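Long-range contacts in conserved hypothetical alanine and leucine RICH protein (Mycobacterium tuberculosis, PDB 2WAM), which is of unknown function but belongs to the PAC2 family and represents a duplicated gene family of actinobacteria: residues F101-L106 and D127-S132; M183-T188 and H240-L245; S197-L202 and G231-G236. One frame throughout, in Å; residues are numbered along the deposited sequence.

Contact 1 of 3, residues F101-L106 and D127-S132; sequences FAIDEL and DDPELS
Leu-131 lays its side chain against the CB of Phe-101 and, through its own CB, against Ile-103. The contact lies where two antiparallel neighbours of the mixed sheet, strands 94-101 and 131-137, meet the short, weakly bonded helical turn 103-106. One backbone bond joins the segments: Phe-101 N donates to Leu-131 O over 2.8 Å. The same carbonyl oxygen lies in the plane of the Phe-101 ring at its edge, 3.6 Å from CD1, so a polar atom meets the ring at its rim and not over its face. Leu-131 CG, anti to the backbone N (chi1 -177°), is carried to within 3.9 Å of Phe-101 CB, while Leu-131 CD2 is 4.3 Å from Leu-106 CD1. Beyond Phe-101 the chain folds back through an inverse gamma turn centred on Ala-102, closed by a weak bond from Ile-103 N to Phe-101 O, and this brings Ile-103 round to face 127-132. Helix 156-169 covers the apolar side: the Phe-101 ring meets Phe-159 edge-to-face and also touches Val-163 and Leu-166, and Phe-159 packs on Leu-131 as well. On the outer side, Asp-104, Glu-105 and Asp-128 take partners from the second subunit, among them salt bridges from Glu-105 to Arg-158 and from Asp-128 to Arg-226, both arginines belonging to that subunit, so the apolar contact is bordered by polar groups engaged in assembly. Ile-103 and Pro-129 cross at about a right angle and meet by two branches: Ile-103 CG1 lies 4.0 Å from Pro-129 CB, and Ile-103 CG2 lies 3.4 Å from Pro-129 O.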
loop_
_atom_site.group_PDB
_atom_site.type_symbol
_atom_site.label_atom_id
_atom_site.label_comp_id
_atom_site.label_asym_id
_atom_site.label_seq_id
_atom_site.Cartn_x
_atom_site.Cartn_y
_atom_site.Cartn_z
ATOM N N PHE A 101 8.229 -7.517 -15.305
ATOM C CA PHE A 101 7.673 -6.216 -14.978
ATOM C C PHE A 101 6.150 -6.231 -15.091
ATOM O O PHE A 101 5.566 -7.058 -15.796
ATOM C CB PHE A 101 8.329 -5.120 -15.800
ATOM C CG PHE A 101 9.760 -4.872 -15.414
ATOM C CD1 PHE A 101 10.781 -5.653 -15.939
ATOM C CD2 PHE A 101 10.084 -3.877 -14.513
ATOM C CE1 PHE A 101 12.099 -5.433 -15.572
ATOM C CE2 PHE A 101 11.401 -3.648 -14.144
ATOM C CZ PHE A 101 12.407 -4.426 -14.670
ATOM N N ALA A 102 5.519 -5.339 -14.343
ATOM C CA ALA A 102 4.075 -5.235 -14.302
ATOM C C ALA A 102 3.565 -4.503 -15.547
ATOM O O ALA A 102 3.100 -3.358 -15.477
ATOM C CB ALA A 102 3.648 -4.504 -13.019
ATOM N N ILE A 103 3.668 -5.162 -16.694
ATOM C CA ILE A 103 3.244 -4.553 -17.946
ATOM C C ILE A 103 1.764 -4.144 -17.852
ATOM O O ILE A 103 1.382 -3.086 -18.354
ATOM C CB ILE A 103 3.550 -5.483 -19.158
ATOM C CG1 ILE A 103 3.269 -4.791 -20.499
ATOM C CG2 ILE A 103 2.764 -6.770 -19.051
ATOM C CD1 ILE A 103 3.859 -3.391 -20.627
ATOM N N ASP A 104 0.943 -4.950 -17.176
ATOM C CA ASP A 104 -0.458 -4.594 -16.968
ATOM C C ASP A 104 -0.669 -3.241 -16.264
ATOM O O ASP A 104 -1.698 -2.584 -16.462
ATOM C CB ASP A 104 -1.209 -5.695 -16.228
ATOM C CG ASP A 104 -2.734 -5.504 -16.271
ATOM O OD1 ASP A 104 -3.301 -5.420 -17.384
ATOM O OD2 ASP A 104 -3.371 -5.451 -15.189
ATOM N N GLU A 105 0.301 -2.840 -15.445
ATOM C CA GLU A 105 0.260 -1.546 -14.764
ATOM C C GLU A 105 0.854 -0.402 -15.599
ATOM O O GLU A 105 0.710 0.766 -15.233
ATOM C CB GLU A 105 0.993 -1.611 -13.409
ATOM C CG GLU A 105 0.364 -2.523 -12.358
ATOM C CD GLU A 105 -0.942 -1.974 -11.801
ATOM O OE1 GLU A 105 -1.861 -2.783 -11.546
ATOM O OE2 GLU A 105 -1.053 -0.739 -11.618
ATOM N N LEU A 106 1.507 -0.731 -16.711
ATOM C CA LEU A 106 2.315 0.250 -17.433
ATOM C C LEU A 106 1.837 0.488 -18.862
ATOM O O LEU A 106 2.402 1.299 -19.588
ATOM C CB LEU A 106 3.786 -0.192 -17.461
ATOM C CG LEU A 106 4.486 -0.424 -16.123
ATOM C CD1 LEU A 106 5.809 -1.113 -16.350
ATOM C CD2 LEU A 106 4.686 0.882 -15.375
ATOM N N ASP A 127 -2.307 -12.336 -28.193
ATOM C CA ASP A 127 -0.929 -11.920 -28.158
ATOM C C ASP A 127 -0.700 -11.081 -26.879
ATOM O O ASP A 127 -0.971 -9.892 -26.853
ATOM C CB ASP A 127 -0.623 -11.143 -29.438
ATOM C CG ASP A 127 0.824 -10.758 -29.557
ATOM O OD1 ASP A 127 1.626 -11.180 -28.698
ATOM O OD2 ASP A 127 1.159 -10.024 -30.512
ATOM N N ASP A 128 -0.219 -11.715 -25.815
ATOM C CA ASP A 128 0.005 -11.041 -24.534
ATOM C C ASP A 128 1.289 -10.227 -24.511
ATOM O O ASP A 128 2.332 -10.679 -24.982
ATOM C CB ASP A 128 0.024 -12.056 -23.402
ATOM C CG ASP A 128 -1.279 -12.824 -23.300
ATOM O OD1 ASP A 128 -2.279 -12.349 -23.890
ATOM O OD2 ASP A 128 -1.303 -13.894 -22.638
ATOM N N PRO A 129 1.207 -8.998 -23.987
ATOM C CA PRO A 129 2.377 -8.124 -23.903
ATOM C C PRO A 129 3.333 -8.541 -22.786
ATOM O O PRO A 129 2.891 -8.887 -21.699
ATOM C CB PRO A 129 1.749 -6.760 -23.579
ATOM C CG PRO A 129 0.448 -7.085 -22.957
ATOM C CD PRO A 129 -0.035 -8.233 -23.777
ATOM N N GLU A 130 4.630 -8.494 -23.060
ATOM C CA GLU A 130 5.634 -8.815 -22.062
ATOM C C GLU A 130 6.516 -7.604 -21.839
ATOM O O GLU A 130 6.648 -6.744 -22.706
ATOM C CB GLU A 130 6.511 -10.002 -22.496
ATOM C CG GLU A 130 7.592 -9.641 -23.548
ATOM C CD GLU A 130 8.961 -10.287 -23.278
ATOM O OE1 GLU A 130 9.113 -10.956 -22.236
ATOM O OE2 GLU A 130 9.892 -10.117 -24.099
ATOM N N LEU A 131 7.093 -7.538 -20.649
ATOM C CA LEU A 131 8.188 -6.632 -20.337
ATOM C C LEU A 131 8.974 -7.362 -19.257
ATOM O O LEU A 131 8.508 -7.481 -18.104
ATOM C CB LEU A 131 7.704 -5.252 -19.851
ATOM C CG LEU A 131 8.853 -4.264 -19.584
ATOM C CD1 LEU A 131 9.843 -4.239 -20.754
ATOM C CD2 LEU A 131 8.359 -2.857 -19.284
ATOM N N SER A 132 10.141 -7.882 -19.647
ATOM C CA SER A 132 10.913 -8.777 -18.786
ATOM C C SER A 132 12.429 -8.538 -18.755
ATOM O O SER A 132 13.028 -8.044 -19.714
ATOM C CB SER A 132 10.613 -10.232 -19.149
ATOM O OG SER A 132 9.273 -10.574 -18.806
#

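Contact 2 of 3, residues M183-T188 and H240-L245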
loop_
_atom_site.group_PDB
_atom_site.type_symbol
_atom_site.label_atom_id
_atom_site.label_comp_id
_atom_site.label_asym_id
_atom_site.label_seq_id
_atom_site.Cartn_x
_atom_site.Cartn_y
_atom_site.Cartn_z
ATOM N N MET A 183 15.621 5.688 -42.684
ATOM C CA MET A 183 16.442 6.685 -43.357
ATOM C C MET A 183 16.365 6.479 -44.857
ATOM O O MET A 183 16.044 5.386 -45.336
ATOM C CB MET A 183 17.904 6.599 -42.905
ATOM C CG MET A 183 18.111 6.847 -41.421
ATOM S SD MET A 183 17.927 8.584 -40.955
ATOM C CE MET A 183 19.437 9.271 -41.626
ATOM N N ALA A 184 16.652 7.538 -45.600
ATOM C CA ALA A 184 16.737 7.436 -47.046
ATOM C C ALA A 184 18.019 6.693 -47.444
ATOM O O ALA A 184 19.030 7.315 -47.758
ATOM C CB ALA A 184 16.699 8.813 -47.662
ATOM N N VAL A 185 17.968 5.362 -47.408
ATOM C CA VAL A 185 19.094 4.501 -47.787
ATOM C C VAL A 185 18.564 3.259 -48.491
ATOM O O VAL A 185 17.452 2.827 -48.224
ATOM C CB VAL A 185 19.943 4.051 -46.559
ATOM C CG1 VAL A 185 20.810 5.191 -46.036
ATOM C CG2 VAL A 185 19.054 3.485 -45.453
ATOM N N PRO A 186 19.360 2.677 -49.395
ATOM C CA PRO A 186 18.896 1.501 -50.139
ATOM C C PRO A 186 19.167 0.225 -49.361
ATOM O O PRO A 186 20.139 0.154 -48.614
ATOM C CB PRO A 186 19.780 1.504 -51.392
ATOM C CG PRO A 186 20.808 2.609 -51.186
ATOM C CD PRO A 186 20.732 3.052 -49.766
ATOM N N HIS A 187 18.330 -0.787 -49.547
ATOM C CA HIS A 187 18.594 -2.082 -48.933
ATOM C C HIS A 187 19.789 -2.760 -49.603
ATOM O O HIS A 187 20.220 -3.834 -49.182
ATOM C CB HIS A 187 17.361 -2.982 -49.030
ATOM C CG HIS A 187 17.107 -3.508 -50.406
ATOM N ND1 HIS A 187 16.347 -2.829 -51.334
ATOM C CD2 HIS A 187 17.519 -4.645 -51.017
ATOM C CE1 HIS A 187 16.302 -3.525 -52.455
ATOM N NE2 HIS A 187 17.003 -4.632 -52.289
ATOM N N THR A 188 20.318 -2.121 -50.647
ATOM C CA THR A 188 21.381 -2.702 -51.472
ATOM C C THR A 188 22.763 -2.176 -51.123
ATOM O O THR A 188 23.730 -2.434 -51.837
ATOM C CB THR A 188 21.154 -2.422 -52.962
ATOM O OG1 THR A 188 20.847 -1.034 -53.131
ATOM C CG2 THR A 188 20.018 -3.274 -53.512
ATOM N N HIS A 240 20.054 1.931 -39.199
ATOM C CA HIS A 240 19.305 2.613 -40.252
ATOM C C HIS A 240 18.581 1.646 -41.180
ATOM O O HIS A 240 19.199 0.787 -41.801
ATOM C CB HIS A 240 20.222 3.530 -41.056
ATOM C CG HIS A 240 20.872 4.599 -40.235
ATOM N ND1 HIS A 240 22.214 4.892 -40.320
ATOM C CD2 HIS A 240 20.364 5.436 -39.299
ATOM C CE1 HIS A 240 22.504 5.869 -39.479
ATOM N NE2 HIS A 240 21.399 6.216 -38.848
ATOM N N VAL A 241 17.266 1.794 -41.264
ATOM C CA VAL A 241 16.443 0.944 -42.118
ATOM C C VAL A 241 15.893 1.747 -43.293
ATOM O O VAL A 241 15.368 2.849 -43.106
ATOM C CB VAL A 241 15.242 0.340 -41.342
ATOM C CG1 VAL A 241 14.423 -0.568 -42.247
ATOM C CG2 VAL A 241 15.713 -0.407 -40.106
ATOM N N PRO A 242 16.016 1.200 -44.512
ATOM C CA PRO A 242 15.428 1.858 -45.685
ATOM C C PRO A 242 13.970 2.226 -45.395
ATOM O O PRO A 242 13.226 1.354 -44.945
ATOM C CB PRO A 242 15.505 0.771 -46.757
ATOM C CG PRO A 242 16.682 -0.037 -46.377
ATOM C CD PRO A 242 16.716 -0.045 -44.870
ATOM N N HIS A 243 13.571 3.477 -45.629
ATOM C CA HIS A 243 12.225 3.898 -45.237
ATOM C C HIS A 243 11.128 3.082 -45.920
ATOM O O HIS A 243 10.029 2.955 -45.386
ATOM C CB HIS A 243 11.993 5.406 -45.414
ATOM C CG HIS A 243 12.146 5.879 -46.821
ATOM N ND1 HIS A 243 13.188 6.687 -47.224
ATOM C CD2 HIS A 243 11.395 5.654 -47.924
ATOM C CE1 HIS A 243 13.071 6.941 -48.515
ATOM N NE2 HIS A 243 11.994 6.324 -48.965
ATOM N N TYR A 244 11.424 2.500 -47.080
ATOM C CA TYR A 244 10.426 1.653 -47.730
ATOM C C TYR A 244 10.257 0.275 -47.069
ATOM O O TYR A 244 9.386 -0.508 -47.459
ATOM C CB TYR A 244 10.676 1.533 -49.236
ATOM C CG TYR A 244 12.046 1.032 -49.653
ATOM C CD1 TYR A 244 12.274 -0.330 -49.885
ATOM C CD2 TYR A 244 13.109 1.918 -49.848
ATOM C CE1 TYR A 244 13.518 -0.795 -50.287
ATOM C CE2 TYR A 244 14.363 1.459 -50.251
ATOM C CZ TYR A 244 14.556 0.101 -50.471
ATOM O OH TYR A 244 15.794 -0.360 -50.859
ATOM N N LEU A 245 11.080 -0.004 -46.059
ATOM C CA LEU A 245 11.030 -1.284 -45.355
ATOM C C LEU A 245 10.583 -1.144 -43.906
ATOM O O LEU A 245 10.608 -2.117 -43.155
ATOM C CB LEU A 245 12.395 -1.965 -45.391
ATOM C CG LEU A 245 12.855 -2.432 -46.768
ATOM C CD1 LEU A 245 14.307 -2.945 -46.722
ATOM C CD2 LEU A 245 11.888 -3.488 -47.306
#
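Tyr-244 OH meets two nitrogens of His-187, one from the backbone and one from the ring. The backbone N of His-187 donates to Tyr-244 OH over 2.9 Å in a nearly straight bond (169°), while His-187 ND1 lies 2.6 Å from the same Tyr-244 OH and is hydrogen-bonded to it, with either atom a possible donor. The phenol comes in at the edge of the imidazole, the ring planes standing at 82°, and neither ring covers the other. His-187 CG sits between the backbone N and carbonyl carbon (chi1 73°), which turns ND1 to the same hydroxyl that its own N-H reaches. NE2 is hydrogen-bonded to Asp-286 OD1 of helix 272-289, so both ring nitrogens have partners; His-187 O accepts from Gln-282 NE2. At the other end of the contact, the parallel strands 174-183 and 234-242 of the mixed sheet are bridged where they run out: Met-183 N donates to Val-241 O (2.9 Å), and His-243 N returns a weak bond to Met-183 O (3.1 Å). That oxygen also takes a weak bond from Val-185 N, closing an inverse gamma turn at Ala-184, and a CA-H contact from Pro-242. Apolar groups fill the middle, with Val-185 CG2 4.3 Å from Pro-242 CD and His-187 CB 3.8 Å from Leu-245 CD1. Met-183 crosses His-240 at a slant, its CG 3.4 Å from His-240 CD2, while His-240 ND1 is hydrogen-bonded to Thr-192 OG1.

Contact 3 of 3, residues S197-L202 and G231-G236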
loop_
_atom_site.group_PDB
_atom_site.type_symbol
_atom_site.label_atom_id
_atom_site.label_comp_id
_atom_site.label_asym_id
_atom_site.label_seq_id
_atom_site.Cartn_x
_atom_site.Cartn_y
_atom_site.Cartn_z
ATOM N N SER A 197 27.398 6.966 -26.791
ATOM C CA SER A 197 27.987 6.419 -25.580
ATOM C C SER A 197 28.468 7.547 -24.700
ATOM O O SER A 197 28.658 8.663 -25.176
ATOM C CB SER A 197 29.158 5.502 -25.925
ATOM O OG SER A 197 29.827 5.074 -24.757
ATOM N N ASN A 198 28.648 7.264 -23.415
ATOM C CA ASN A 198 29.274 8.242 -22.539
ATOM C C ASN A 198 30.747 7.914 -22.379
ATOM O O ASN A 198 31.426 8.443 -21.505
ATOM C CB ASN A 198 28.556 8.371 -21.186
ATOM C CG ASN A 198 28.710 7.145 -20.316
ATOM O OD1 ASN A 198 28.933 6.044 -20.804
ATOM N ND2 ASN A 198 28.569 7.331 -19.018
ATOM N N ASN A 199 31.229 7.028 -23.242
ATOM C CA ASN A 199 32.653 6.743 -23.347
ATOM C C ASN A 199 33.092 6.615 -24.805
ATOM O O ASN A 199 32.816 5.612 -25.457
ATOM C CB ASN A 199 33.012 5.481 -22.573
ATOM C CG ASN A 199 34.426 5.020 -22.842
ATOM O OD1 ASN A 199 35.196 5.702 -23.523
ATOM N ND2 ASN A 199 34.778 3.854 -22.313
ATOM N N ARG A 200 33.790 7.631 -25.304
ATOM C CA ARG A 200 34.123 7.705 -26.721
ATOM C C ARG A 200 34.932 6.519 -27.241
ATOM O O ARG A 200 34.836 6.167 -28.416
ATOM C CB ARG A 200 34.812 9.028 -27.042
ATOM C CG ARG A 200 33.839 10.187 -27.126
ATOM C CD ARG A 200 34.516 11.495 -27.505
ATOM N NE ARG A 200 33.699 12.632 -27.086
ATOM C CZ ARG A 200 32.823 13.261 -27.865
ATOM N NH1 ARG A 200 32.650 12.874 -29.123
ATOM N NH2 ARG A 200 32.123 14.283 -27.386
ATOM N N GLU A 201 35.719 5.899 -26.372
ATOM C CA GLU A 201 36.535 4.763 -26.792
ATOM C C GLU A 201 35.663 3.625 -27.296
ATOM O O GLU A 201 36.065 2.861 -28.175
ATOM C CB GLU A 201 37.437 4.284 -25.652
ATOM C CG GLU A 201 38.517 5.292 -25.264
ATOM C CD GLU A 201 39.522 4.729 -24.272
ATOM O OE1 GLU A 201 39.569 3.490 -24.108
ATOM O OE2 GLU A 201 40.267 5.530 -23.662
ATOM N N LEU A 202 34.460 3.532 -26.739
ATOM C CA LEU A 202 33.519 2.467 -27.066
ATOM C C LEU A 202 32.908 2.616 -28.456
ATOM O O LEU A 202 32.284 1.688 -28.969
ATOM C CB LEU A 202 32.406 2.427 -26.027
ATOM C CG LEU A 202 32.883 1.959 -24.661
ATOM C CD1 LEU A 202 31.733 1.980 -23.670
ATOM C CD2 LEU A 202 33.474 0.569 -24.794
ATOM N N GLY A 231 26.821 7.560 -13.274
ATOM C CA GLY A 231 28.171 7.048 -13.460
ATOM C C GLY A 231 28.284 5.658 -14.066
ATOM O O GLY A 231 29.350 5.046 -14.022
ATOM N N HIS A 232 27.197 5.154 -14.641
ATOM C CA HIS A 232 27.240 3.861 -15.307
ATOM C C HIS A 232 27.748 4.014 -16.733
ATOM O O HIS A 232 27.533 5.056 -17.370
ATOM C CB HIS A 232 25.862 3.217 -15.312
ATOM C CG HIS A 232 25.402 2.785 -13.963
ATOM N ND1 HIS A 232 25.726 1.557 -13.425
ATOM C CD2 HIS A 232 24.643 3.412 -13.035
ATOM C CE1 HIS A 232 25.186 1.448 -12.227
ATOM N NE2 HIS A 232 24.524 2.560 -11.965
ATOM N N GLU A 233 28.419 2.980 -17.233
ATOM C CA GLU A 233 28.881 2.988 -18.619
ATOM C C GLU A 233 27.762 2.567 -19.559
ATOM O O GLU A 233 27.199 1.490 -19.413
ATOM C CB GLU A 233 30.074 2.056 -18.809
ATOM C CG GLU A 233 30.757 2.229 -20.160
ATOM C CD GLU A 233 32.026 1.401 -20.281
ATOM O OE1 GLU A 233 33.123 1.989 -20.135
ATOM O OE2 GLU A 233 31.933 0.168 -20.506
ATOM N N VAL A 234 27.441 3.415 -20.525
ATOM C CA VAL A 234 26.341 3.128 -21.424
ATOM C C VAL A 234 26.763 3.265 -22.879
ATOM O O VAL A 234 27.662 4.035 -23.211
ATOM C CB VAL A 234 25.144 4.077 -21.170
ATOM C CG1 VAL A 234 24.710 4.032 -19.700
ATOM C CG2 VAL A 234 25.482 5.515 -21.624
ATOM N N VAL A 235 26.092 2.520 -23.744
ATOM C CA VAL A 235 26.295 2.633 -25.175
ATOM C C VAL A 235 25.006 2.223 -25.885
ATOM O O VAL A 235 24.188 1.481 -25.341
ATOM C CB VAL A 235 27.556 1.849 -25.660
ATOM C CG1 VAL A 235 27.639 0.494 -25.025
ATOM C CG2 VAL A 235 27.585 1.736 -27.160
ATOM N N GLY A 236 24.806 2.757 -27.082
ATOM C CA GLY A 236 23.546 2.603 -27.770
ATOM C C GLY A 236 23.766 2.617 -29.259
ATOM O O GLY A 236 24.595 3.360 -29.770
#
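This is a strand-end contact at one margin of the mixed sheet, where strand 193-197, outermost within the chain, runs antiparallel to strand 234-242. Ser-197 and Val-235 form a non-hydrogen-bonded pair with side chains on the same face, CB to CB 4.0 Å. Beyond it Asn-198 takes over the pairing. Its CG lies between backbone N and carbonyl carbon (chi1 69°), which swings the amide across to strand 234-242: OD1 accepts from Val-234 N in an almost straight bond (3.0 Å, 177°), although the donor stands above the amide's carbonyl plane, and ND2 donates to His-232 O over 3.0 Å. Ser-197 OG accepts from Asn-199 N (2.8 Å), forming an ST turn, and Asn-199 OD1 takes Glu-201 N in an Asx turn. Asn-199 ND2 also reaches Glu-233 OE1 weakly, while Leu-202 CD1 abuts Glu-233 CD at 3.5 Å; Glu-233 OE2 is hydrogen-bonded to Gln-174 NE2. The backbone of Ser-197 is hydrogen-bonded to the third subunit. With donor and acceptor both used, the Asn-198 amide stands in for strand backbone, giving the N-H of Val-234 and the carbonyl of His-232 partners where regular pairing has stopped.

How the contacts relate
All three contacts reach the same mixed sheet and belong to the PAC2 homology region. Contact 1 closes before the others open, and joins strands 94-101 and 131-137. Contacts 2 and 3 share strand 234-242: contact 3 uses its start beside 193-197, contact 2 its end beside 174-183, and contact 3 is nested inside the loop that contact 2 closes. Their centres lie about 27 Å apart, with their segments adjoining in sequence. The centre of contact 1 lies about 31 Å from that of contact 2, across the chain's centre, and about 28 Å from that of contact 3. Contacts 1 and 3 border partners in two different subunits, whereas contact 2 is covered by helices of its own chain.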